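Local coordinates for putative exotoxin (superantigen) (Streptococcus pyogenes, PDB 1TY0), which is a streptococcal pyrogenic exotoxin that acts as a superantigen, engaging T-cell receptors through a surface it can also use to form dimers, at residues 24-30 against 67-73; 161-165 against 199-204; 14-20 against 183-189. All coordinates share one frame; numbering follows the deposited sequence.

Contact 1 of 3, residues 24-30 against 67-73; sequences DYTNCNI and NQKVNIF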
loop_
_atom_site.group_PDB
_atom_site.type_symbol
_atom_site.label_atom_id
_atom_site.label_comp_id
_atom_site.label_asym_id
_atom_site.label_seq_id
_atom_site.Cartn_x
_atom_site.Cartn_y
_atom_site.Cartn_z
ATOM N N ASP A 24 -5.292 6.967 4.169
ATOM C CA ASP A 24 -5.454 8.415 4.120
ATOM C C ASP A 24 -6.925 8.800 4.026
ATOM O O ASP A 24 -7.544 8.651 2.968
ATOM C CB ASP A 24 -4.690 8.916 2.885
ATOM C CG ASP A 24 -4.699 10.425 2.731
ATOM O OD1 ASP A 24 -5.490 11.118 3.396
ATOM O OD2 ASP A 24 -3.898 10.919 1.906
ATOM N N TYR A 25 -7.486 9.287 5.131
ATOM C CA TYR A 25 -8.891 9.690 5.155
ATOM C C TYR A 25 -9.055 10.949 5.983
ATOM O O TYR A 25 -8.407 11.102 7.013
ATOM C CB TYR A 25 -9.747 8.571 5.751
ATOM C CG TYR A 25 -9.820 7.359 4.853
ATOM C CD1 TYR A 25 -10.675 7.338 3.759
ATOM C CD2 TYR A 25 -8.986 6.259 5.061
ATOM C CE1 TYR A 25 -10.703 6.255 2.886
ATOM C CE2 TYR A 25 -9.002 5.172 4.192
ATOM C CZ TYR A 25 -9.863 5.180 3.106
ATOM O OH TYR A 25 -9.870 4.135 2.213
ATOM N N THR A 26 -9.939 11.842 5.549
ATOM C CA THR A 26 -10.139 13.084 6.285
ATOM C C THR A 26 -11.554 13.259 6.832
ATOM O O THR A 26 -12.521 12.711 6.291
ATOM C CB THR A 26 -9.791 14.302 5.403
ATOM O OG1 THR A 26 -10.558 14.251 4.196
ATOM C CG2 THR A 26 -8.305 14.298 5.047
ATOM N N ASN A 27 -11.648 14.013 7.923
ATOM C CA ASN A 27 -12.920 14.327 8.574
ATOM C C ASN A 27 -13.708 13.074 8.960
ATOM O O ASN A 27 -14.867 12.910 8.580
ATOM C CB ASN A 27 -13.748 15.221 7.645
ATOM C CG ASN A 27 -14.981 15.785 8.321
ATOM O OD1 ASN A 27 -14.923 16.233 9.464
ATOM N ND2 ASN A 27 -16.100 15.779 7.608
ATOM N N CYS A 28 -13.067 12.207 9.737
ATOM C CA CYS A 28 -13.667 10.955 10.187
ATOM C C CYS A 28 -14.056 11.033 11.655
ATOM O O CYS A 28 -13.372 11.667 12.455
ATOM C CB CYS A 28 -12.676 9.812 10.000
ATOM S SG CYS A 28 -12.108 9.668 8.306
ATOM N N ASN A 29 -15.138 10.358 12.013
ATOM C CA ASN A 29 -15.613 10.388 13.391
ATOM C C ASN A 29 -14.965 9.373 14.320
ATOM O O ASN A 29 -14.818 8.199 13.970
ATOM C CB ASN A 29 -17.127 10.176 13.426
ATOM C CG ASN A 29 -17.703 10.362 14.812
ATOM O OD1 ASN A 29 -17.997 9.396 15.517
ATOM N ND2 ASN A 29 -17.852 11.614 15.219
ATOM N N ILE A 30 -14.577 9.832 15.506
ATOM C CA ILE A 30 -14.007 8.941 16.514
ATOM C C ILE A 30 -15.201 8.251 17.155
ATOM O O ILE A 30 -15.940 8.869 17.923
ATOM C CB ILE A 30 -13.247 9.714 17.618
ATOM C CG1 ILE A 30 -12.009 10.396 17.026
ATOM C CG2 ILE A 30 -12.833 8.752 18.738
ATOM C CD1 ILE A 30 -11.177 11.163 18.039
ATOM N N ASN A 67 -16.619 11.133 19.222
ATOM C CA ASN A 67 -17.372 11.895 18.236
ATOM C C ASN A 67 -16.706 13.173 17.744
ATOM O O ASN A 67 -17.343 14.026 17.129
ATOM C CB ASN A 67 -18.782 12.162 18.751
ATOM C CG ASN A 67 -19.537 10.876 19.007
ATOM O OD1 ASN A 67 -19.515 9.964 18.177
ATOM N ND2 ASN A 67 -20.199 10.786 20.154
ATOM N N GLN A 68 -15.413 13.288 18.021
ATOM C CA GLN A 68 -14.622 14.414 17.551
ATOM C C GLN A 68 -14.235 13.975 16.139
ATOM O O GLN A 68 -14.083 12.777 15.885
ATOM C CB GLN A 68 -13.359 14.568 18.403
ATOM C CG GLN A 68 -12.421 15.684 17.977
ATOM C CD GLN A 68 -11.129 15.699 18.785
ATOM O OE1 GLN A 68 -11.049 15.112 19.871
ATOM N NE2 GLN A 68 -10.110 16.382 18.262
ATOM N N LYS A 69 -14.099 14.928 15.222
ATOM C CA LYS A 69 -13.708 14.606 13.856
ATOM C C LYS A 69 -12.190 14.644 13.768
ATOM O O LYS A 69 -11.546 15.543 14.313
ATOM C CB LYS A 69 -14.311 15.609 12.869
ATOM C CG LYS A 69 -15.828 15.557 12.772
ATOM C CD LYS A 69 -16.300 14.191 12.300
ATOM C CE LYS A 69 -17.822 14.130 12.205
ATOM N NZ LYS A 69 -18.474 14.326 13.527
ATOM N N VAL A 70 -11.616 13.657 13.091
ATOM C CA VAL A 70 -10.171 13.595 12.947
ATOM C C VAL A 70 -9.753 13.201 11.545
ATOM O O VAL A 70 -10.558 12.706 10.753
ATOM C CB VAL A 70 -9.546 12.565 13.921
ATOM C CG1 VAL A 70 -9.787 12.988 15.365
ATOM C CG2 VAL A 70 -10.135 11.186 13.668
ATOM N N ASN A 71 -8.483 13.451 11.244
ATOM C CA ASN A 71 -7.907 13.068 9.967
ATOM C C ASN A 71 -6.981 11.905 10.246
ATOM O O ASN A 71 -6.377 11.816 11.321
ATOM C CB ASN A 71 -7.117 14.217 9.354
ATOM C CG ASN A 71 -8.010 15.364 8.942
ATOM O OD1 ASN A 71 -9.124 15.146 8.477
ATOM N ND2 ASN A 71 -7.522 16.592 9.100
ATOM N N ILE A 72 -6.868 11.016 9.270
ATOM C CA ILE A 72 -6.031 9.844 9.410
ATOM C C ILE A 72 -5.000 9.765 8.300
ATOM O O ILE A 72 -5.331 9.912 7.122
ATOM C CB ILE A 72 -6.863 8.547 9.319
ATOM C CG1 ILE A 72 -7.920 8.519 10.420
ATOM C CG2 ILE A 72 -5.936 7.327 9.397
ATOM C CD1 ILE A 72 -8.922 7.384 10.264
ATOM N N PHE A 73 -3.751 9.558 8.686
ATOM C CA PHE A 73 -2.683 9.343 7.716
ATOM C C PHE A 73 -1.741 8.391 8.421
ATOM O O PHE A 73 -0.867 8.809 9.190
ATOM C CB PHE A 73 -1.927 10.613 7.336
ATOM C CG PHE A 73 -1.084 10.438 6.101
ATOM C CD1 PHE A 73 0.120 9.744 6.162
ATOM C CD2 PHE A 73 -1.534 10.888 4.865
ATOM C CE1 PHE A 73 0.860 9.497 5.005
ATOM C CE2 PHE A 73 -0.798 10.646 3.702
ATOM C CZ PHE A 73 0.401 9.946 3.777
HETATM O O HOH W 1 -5.118 12.241 5.836
#
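C28 and V70 trade two backbone hydrogen bonds, C28 N to V70 O at 2.8 Å and V70 N to C28 O at 2.7 Å, as do Y25 and I72. Between these antiparallel pairs the register slips by one residue: N27 and C28 both face V70, a G1 beta bulge in which N27 takes positive phi and psi (56° and 56°). The N27 amide misses V70 O and donates to the side chain of N71, N27 N to OD1 at 2.8 Å, nearly in line with that C=O bond. With CG beside its backbone N (chi1 -68°), N71 brings OD1 to this amide. Past the bulge, I30 N donates to Q68 O, and N67 N closes the ladder on I30 O. On the face of C28, V70 and I72, the I30 and V70 side chains cross at about a right angle, I30 CD1 3.5 Å from V70 CG1, and I40 of strand 37-41 packs against all four. On the other face the D24 carboxylate meets the F73 ring obliquely, OD2 3.6 Å from CE2, and a water donates to both D24 OD1 and I72 O. In the second shell, N71 ND2 is hydrogen-bonded to N98 OD1, which probably helps to hold N71 OD1 toward the bulge. Strand 69-74 thus pairs with strands 23-26 and 28-33 of the OB-fold in turn, a side-chain carbonyl satisfying the amide that the bulge displaces.

Contact 2 of 3, residues 161-165 against 199-204; sequences EIAIN and KDFSHF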
loop_
_atom_site.group_PDB
_atom_site.type_symbol
_atom_site.label_atom_id
_atom_site.label_comp_id
_atom_site.label_asym_id
_atom_site.label_seq_id
_atom_site.Cartn_x
_atom_site.Cartn_y
_atom_site.Cartn_z
ATOM N N GLU A 161 15.482 16.189 10.050
ATOM C CA GLU A 161 15.273 17.131 11.138
ATOM C C GLU A 161 14.201 18.131 10.750
ATOM O O GLU A 161 14.259 18.733 9.678
ATOM C CB GLU A 161 16.566 17.875 11.474
ATOM C CG GLU A 161 17.718 16.977 11.890
ATOM C CD GLU A 161 18.794 17.740 12.637
ATOM O OE1 GLU A 161 19.113 18.875 12.223
ATOM O OE2 GLU A 161 19.323 17.203 13.634
ATOM N N ILE A 162 13.218 18.294 11.626
ATOM C CA ILE A 162 12.132 19.225 11.378
ATOM C C ILE A 162 12.234 20.402 12.333
ATOM O O ILE A 162 12.179 20.230 13.552
ATOM C CB ILE A 162 10.764 18.545 11.566
ATOM C CG1 ILE A 162 10.674 17.314 10.664
ATOM C CG2 ILE A 162 9.645 19.526 11.243
ATOM C CD1 ILE A 162 10.897 17.618 9.205
ATOM N N ALA A 163 12.389 21.595 11.771
ATOM C CA ALA A 163 12.499 22.804 12.572
ATOM C C ALA A 163 11.125 23.390 12.871
ATOM O O ALA A 163 10.377 23.754 11.963
ATOM C CB ALA A 163 13.359 23.830 11.848
ATOM N N ILE A 164 10.805 23.469 14.157
ATOM C CA ILE A 164 9.538 24.015 14.621
ATOM C C ILE A 164 9.861 25.279 15.414
ATOM O O ILE A 164 10.851 25.317 16.145
ATOM C CB ILE A 164 8.815 23.017 15.553
ATOM C CG1 ILE A 164 8.700 21.655 14.867
ATOM C CG2 ILE A 164 7.451 23.558 15.943
ATOM C CD1 ILE A 164 7.933 21.674 13.563
ATOM N N ASN A 165 9.034 26.310 15.268
ATOM C CA ASN A 165 9.262 27.561 15.981
ATOM C C ASN A 165 9.447 27.280 17.469
ATOM O O ASN A 165 8.610 26.628 18.093
ATOM C CB ASN A 165 8.082 28.521 15.782
ATOM C CG ASN A 165 7.800 28.816 14.316
ATOM O OD1 ASN A 165 8.718 29.047 13.524
ATOM N ND2 ASN A 165 6.521 28.826 13.951
ATOM N N LYS A 199 1.542 25.913 11.084
ATOM C CA LYS A 199 1.887 27.305 11.358
ATOM C C LYS A 199 3.150 27.437 12.202
ATOM O O LYS A 199 3.780 28.498 12.218
ATOM C CB LYS A 199 0.723 28.022 12.046
ATOM C CG LYS A 199 0.350 27.475 13.414
ATOM C CD LYS A 199 -0.758 28.319 14.035
ATOM C CE LYS A 199 -1.219 27.761 15.372
ATOM N NZ LYS A 199 -0.106 27.633 16.353
ATOM N N ASP A 200 3.513 26.363 12.900
ATOM C CA ASP A 200 4.712 26.349 13.738
ATOM C C ASP A 200 5.888 25.755 12.976
ATOM O O ASP A 200 7.026 25.784 13.445
ATOM C CB ASP A 200 4.485 25.524 15.011
ATOM C CG ASP A 200 3.393 26.092 15.891
ATOM O OD1 ASP A 200 3.321 27.332 16.026
ATOM O OD2 ASP A 200 2.613 25.296 16.457
ATOM N N PHE A 201 5.602 25.213 11.797
ATOM C CA PHE A 201 6.626 24.600 10.957
ATOM C C PHE A 201 7.478 25.650 10.251
ATOM O O PHE A 201 6.952 26.532 9.572
ATOM C CB PHE A 201 5.962 23.699 9.917
ATOM C CG PHE A 201 6.925 23.071 8.958
ATOM C CD1 PHE A 201 7.757 22.035 9.364
ATOM C CD2 PHE A 201 7.009 23.525 7.647
ATOM C CE1 PHE A 201 8.662 21.454 8.474
ATOM C CE2 PHE A 201 7.910 22.953 6.750
ATOM C CZ PHE A 201 8.737 21.916 7.164
ATOM N N SER A 202 8.796 25.551 10.404
ATOM C CA SER A 202 9.704 26.501 9.766
ATOM C C SER A 202 10.293 25.928 8.484
ATOM O O SER A 202 10.146 26.503 7.408
ATOM C CB SER A 202 10.836 26.878 10.718
ATOM O OG SER A 202 11.787 27.689 10.054
ATOM N N HIS A 203 10.965 24.790 8.614
ATOM C CA HIS A 203 11.582 24.117 7.478
ATOM C C HIS A 203 12.104 22.776 7.957
ATOM O O HIS A 203 11.935 22.415 9.119
ATOM C CB HIS A 203 12.748 24.941 6.926
ATOM C CG HIS A 203 13.850 25.161 7.914
ATOM N ND1 HIS A 203 13.737 26.037 8.974
ATOM C CD2 HIS A 203 15.075 24.593 8.027
ATOM C CE1 HIS A 203 14.843 25.997 9.695
ATOM N NE2 HIS A 203 15.671 25.129 9.143
ATOM N N PHE A 204 12.740 22.037 7.061
ATOM C CA PHE A 204 13.295 20.748 7.432
ATOM C C PHE A 204 14.686 20.613 6.836
ATOM O O PHE A 204 15.075 21.369 5.944
ATOM C CB PHE A 204 12.388 19.609 6.946
ATOM C CG PHE A 204 12.430 19.379 5.463
ATOM C CD1 PHE A 204 13.389 18.545 4.902
ATOM C CD2 PHE A 204 11.506 19.996 4.625
ATOM C CE1 PHE A 204 13.427 18.325 3.524
ATOM C CE2 PHE A 204 11.533 19.785 3.249
ATOM C CZ PHE A 204 12.496 18.946 2.696
#
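The H203 imidazole carries A163 CB over one face, a CH-pi contact 3.7 Å from the ring centroid, and has S202 OG in plane at its edge. The F201 ring has the backbone N of H203 over one face and the methyl CG2 of I162 at its edge, 3.5 Å from CE1. Both rings belong to strand 201-209, which pairs antiparallel with strand 157-164 in the beta-grasp sheet; S202 and H203 both face A163 and form a classic beta bulge. A163 accordingly bonds to two successive residues: its N donates to H203 O at 2.8 Å, while S202 N donates to its O at 2.9 Å. The extra residue places F201 and F204 on the same face, with I162 and I164. There I162 spreads its branches, CG2 to F201 and CD1 to F204 CB (3.4 Å), while I164 CD1 sits at the F201 edge; F134 and I138 of helix 131-146 and I196 close over this face. A163 and H203 point to the other face. H203 is a zinc ligand, as are H169, beside A163, and D205; no zinc is bound to this chain here. With CG between the backbone N and the carbonyl carbon (chi1 61°), the imidazole of H203 folds back over A163 CB. Beyond the bulge N165 N donates to D200 O. H203 ND1 is 2.8 Å from S202 OG, in a hydrogen bond that either atom could donate.

Contact 3 of 3, residues 14-20 against 183-189; sequences LNYAYEI and RSDIFKK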
loop_
_atom_site.group_PDB
_atom_site.type_symbol
_atom_site.label_atom_id
_atom_site.label_comp_id
_atom_site.label_asym_id
_atom_site.label_seq_id
_atom_site.Cartn_x
_atom_site.Cartn_y
_atom_site.Cartn_z
ATOM N N LEU A 14 13.996 -1.439 4.712
ATOM C CA LEU A 14 13.377 -0.121 4.710
ATOM C C LEU A 14 12.703 0.187 3.384
ATOM O O LEU A 14 11.611 0.761 3.352
ATOM C CB LEU A 14 14.422 0.947 5.028
ATOM C CG LEU A 14 14.857 0.950 6.493
ATOM C CD1 LEU A 14 16.142 1.745 6.679
ATOM C CD2 LEU A 14 13.725 1.526 7.329
ATOM N N ASN A 15 13.348 -0.203 2.288
ATOM C CA ASN A 15 12.790 0.051 0.972
ATOM C C ASN A 15 11.457 -0.671 0.852
ATOM O O ASN A 15 10.476 -0.108 0.367
ATOM C CB ASN A 15 13.757 -0.411 -0.119
ATOM C CG ASN A 15 13.410 0.168 -1.472
ATOM O OD1 ASN A 15 12.656 -0.427 -2.241
ATOM N ND2 ASN A 15 13.938 1.352 -1.758
ATOM N N TYR A 16 11.416 -1.914 1.316
ATOM C CA TYR A 16 10.179 -2.676 1.268
ATOM C C TYR A 16 9.106 -2.086 2.179
ATOM O O TYR A 16 7.956 -1.933 1.774
ATOM C CB TYR A 16 10.408 -4.128 1.685
ATOM C CG TYR A 16 9.129 -4.789 2.148
ATOM C CD1 TYR A 16 8.052 -4.956 1.275
ATOM C CD2 TYR A 16 8.972 -5.197 3.472
ATOM C CE1 TYR A 16 6.852 -5.513 1.713
ATOM C CE2 TYR A 16 7.777 -5.752 3.918
ATOM C CZ TYR A 16 6.722 -5.907 3.034
ATOM O OH TYR A 16 5.537 -6.452 3.472
ATOM N N ALA A 17 9.485 -1.777 3.414
ATOM C CA ALA A 17 8.541 -1.237 4.385
ATOM C C ALA A 17 7.840 0.031 3.913
ATOM O O ALA A 17 6.623 0.156 4.048
ATOM C CB ALA A 17 9.250 -0.972 5.716
ATOM N N TYR A 18 8.600 0.964 3.345
ATOM C CA TYR A 18 8.026 2.226 2.898
ATOM C C TYR A 18 7.458 2.282 1.474
ATOM O O TYR A 18 6.914 3.304 1.068
ATOM C CB TYR A 18 9.044 3.350 3.136
ATOM C CG TYR A 18 9.131 3.752 4.599
ATOM C CD1 TYR A 18 8.207 4.636 5.151
ATOM C CD2 TYR A 18 10.114 3.219 5.438
ATOM C CE1 TYR A 18 8.253 4.987 6.506
ATOM C CE2 TYR A 18 10.168 3.561 6.799
ATOM C CZ TYR A 18 9.233 4.446 7.322
ATOM O OH TYR A 18 9.280 4.795 8.656
ATOM N N GLU A 19 7.593 1.199 0.712
ATOM C CA GLU A 19 7.017 1.146 -0.638
ATOM C C GLU A 19 5.606 0.642 -0.374
ATOM O O GLU A 19 5.299 -0.526 -0.587
ATOM C CB GLU A 19 7.778 0.149 -1.515
ATOM C CG GLU A 19 9.017 0.731 -2.182
ATOM C CD GLU A 19 8.671 1.656 -3.331
ATOM O OE1 GLU A 19 8.083 1.174 -4.327
ATOM O OE2 GLU A 19 8.981 2.862 -3.242
ATOM N N ILE A 20 4.752 1.543 0.094
ATOM C CA ILE A 20 3.398 1.183 0.473
ATOM C C ILE A 20 2.402 2.321 0.259
ATOM O O ILE A 20 2.784 3.481 0.127
ATOM C CB ILE A 20 3.402 0.787 1.966
ATOM C CG1 ILE A 20 2.008 0.385 2.441
ATOM C CG2 ILE A 20 3.922 1.950 2.790
ATOM C CD1 ILE A 20 2.001 -0.088 3.878
ATOM N N ARG A 183 7.251 -4.410 9.074
ATOM C CA ARG A 183 6.652 -3.084 9.012
ATOM C C ARG A 183 6.185 -2.673 10.402
ATOM O O ARG A 183 6.321 -1.516 10.789
ATOM C CB ARG A 183 5.484 -3.054 8.022
ATOM C CG ARG A 183 5.926 -2.721 6.609
ATOM C CD ARG A 183 4.781 -2.809 5.609
ATOM N NE ARG A 183 5.237 -2.409 4.282
ATOM C CZ ARG A 183 4.673 -2.795 3.142
ATOM N NH1 ARG A 183 3.619 -3.602 3.152
ATOM N NH2 ARG A 183 5.168 -2.372 1.986
ATOM N N SER A 184 5.648 -3.629 11.154
ATOM C CA SER A 184 5.195 -3.347 12.509
ATOM C C SER A 184 6.359 -2.813 13.339
ATOM O O SER A 184 6.218 -1.815 14.044
ATOM C CB SER A 184 4.646 -4.611 13.170
ATOM O OG SER A 184 4.227 -4.340 14.494
ATOM N N ASP A 185 7.507 -3.483 13.259
ATOM C CA ASP A 185 8.685 -3.052 14.017
ATOM C C ASP A 185 9.104 -1.632 13.657
ATOM O O ASP A 185 9.375 -0.817 14.541
ATOM C CB ASP A 185 9.887 -3.968 13.758
ATOM C CG ASP A 185 9.677 -5.383 14.251
ATOM O OD1 ASP A 185 8.988 -5.572 15.275
ATOM O OD2 ASP A 185 10.227 -6.304 13.619
ATOM N N ILE A 186 9.155 -1.349 12.358
ATOM C CA ILE A 186 9.585 -0.042 11.861
ATOM C C ILE A 186 8.587 1.084 12.094
ATOM O O ILE A 186 8.977 2.228 12.339
ATOM C CB ILE A 186 9.920 -0.123 10.348
ATOM C CG1 ILE A 186 11.122 -1.054 10.139
ATOM C CG2 ILE A 186 10.249 1.261 9.796
ATOM C CD1 ILE A 186 11.342 -1.471 8.702
ATOM N N PHE A 187 7.300 0.766 12.032
ATOM C CA PHE A 187 6.266 1.778 12.217
ATOM C C PHE A 187 5.881 2.030 13.677
ATOM O O PHE A 187 5.213 3.014 13.975
ATOM C CB PHE A 187 4.995 1.400 11.439
ATOM C CG PHE A 187 5.185 1.266 9.951
ATOM C CD1 PHE A 187 6.307 1.788 9.309
ATOM C CD2 PHE A 187 4.204 0.638 9.182
ATOM C CE1 PHE A 187 6.449 1.683 7.921
ATOM C CE2 PHE A 187 4.334 0.528 7.798
ATOM C CZ PHE A 187 5.458 1.053 7.165
ATOM N N LYS A 188 6.297 1.154 14.587
ATOM C CA LYS A 188 5.939 1.321 15.991
ATOM C C LYS A 188 6.312 2.689 16.549
ATOM O O LYS A 188 5.656 3.189 17.459
ATOM C CB LYS A 188 6.575 0.216 16.844
ATOM C CG LYS A 188 5.549 -0.704 17.498
ATOM C CD LYS A 188 6.206 -1.897 18.174
ATOM C CE LYS A 188 5.191 -2.731 18.940
ATOM N NZ LYS A 188 4.083 -3.225 18.079
ATOM N N LYS A 189 7.357 3.298 16.001
ATOM C CA LYS A 189 7.773 4.617 16.469
ATOM C C LYS A 189 6.636 5.628 16.353
ATOM O O LYS A 189 6.541 6.561 17.154
ATOM C CB LYS A 189 8.992 5.113 15.675
ATOM C CG LYS A 189 8.805 5.133 14.154
ATOM C CD LYS A 189 9.995 5.817 13.465
ATOM C CE LYS A 189 9.897 5.771 11.945
ATOM N NZ LYS A 189 10.258 4.448 11.369
#
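R183 lays its guanidinium flat on the Y16 ring, the two centres 4.2 Å apart and the planes 21° from parallel, an off-centre cation-pi stack. I20 covers the opposite face, with CD1 over the middle of the group, leaving the planar cation sandwiched between an aromatic ring and an aliphatic branch. The same group reaches the end of helix 5-18: R183 NH2 donates to Y16 O at 2.8 Å and R183 NE to A17 O at 2.9 Å. Both bonds are bent, with each acceptor tilted out of the guanidinium plane. The chain is extended from CG to NE, which carries the charge past A17 to these late carbonyls. Held on two faces and by three bonds, the third from NH1 to E19 O of the second subunit, the guanidinium probably has little freedom to rotate, and its charge probably complements the carbonyl end of the helix dipole. Next to it, I186 CD1 packs on A17 CB at 3.7 Å and also touches L14 CD2. F187 points its edge at the face of Y18 in a T-shaped pair, centroids 5.5 Å apart and planes at 66°, and its CZ lies close to A17 O. K189 NZ approaches the Y18 ring at its edge and donates to Y18 OH at 2.9 Å. It also donates to I186 O and forms a salt bridge with D176, while Y18 OH has a further partner in Y190. Across the dimer interface the reciprocal R183-E19 bond is also made, and the two Y16 rings meet. Within the chain, the N-terminal helix 5-18 packs across helix 183-187 nearly at a right angle (88°), with helix 131-146 alongside and L75 and P76, just after strand 69-74, touching F187 and I20.

Overall arrangement
The three contacts lie far apart, their centres 23 to 24 Å from one another. Contact 1 lies in the OB-fold sheet, contact 2 in the beta-grasp sheet, and contact 3 between two helices. Contacts 1 and 2 follow in series along the chain, with nearest atoms about 13 Å apart. Contact 1 is nested within the loop closed by contact 3, whose segment 14-20 runs on towards strand 23-26. Contacts 2 and 3 alternate in sequence and lie on opposite sides of the chain's centre. The zinc-ligand residue H203 of contact 2 is thus remote from the subunit interface at contact 3; nearest atoms of the two contacts are about 12 Å apart.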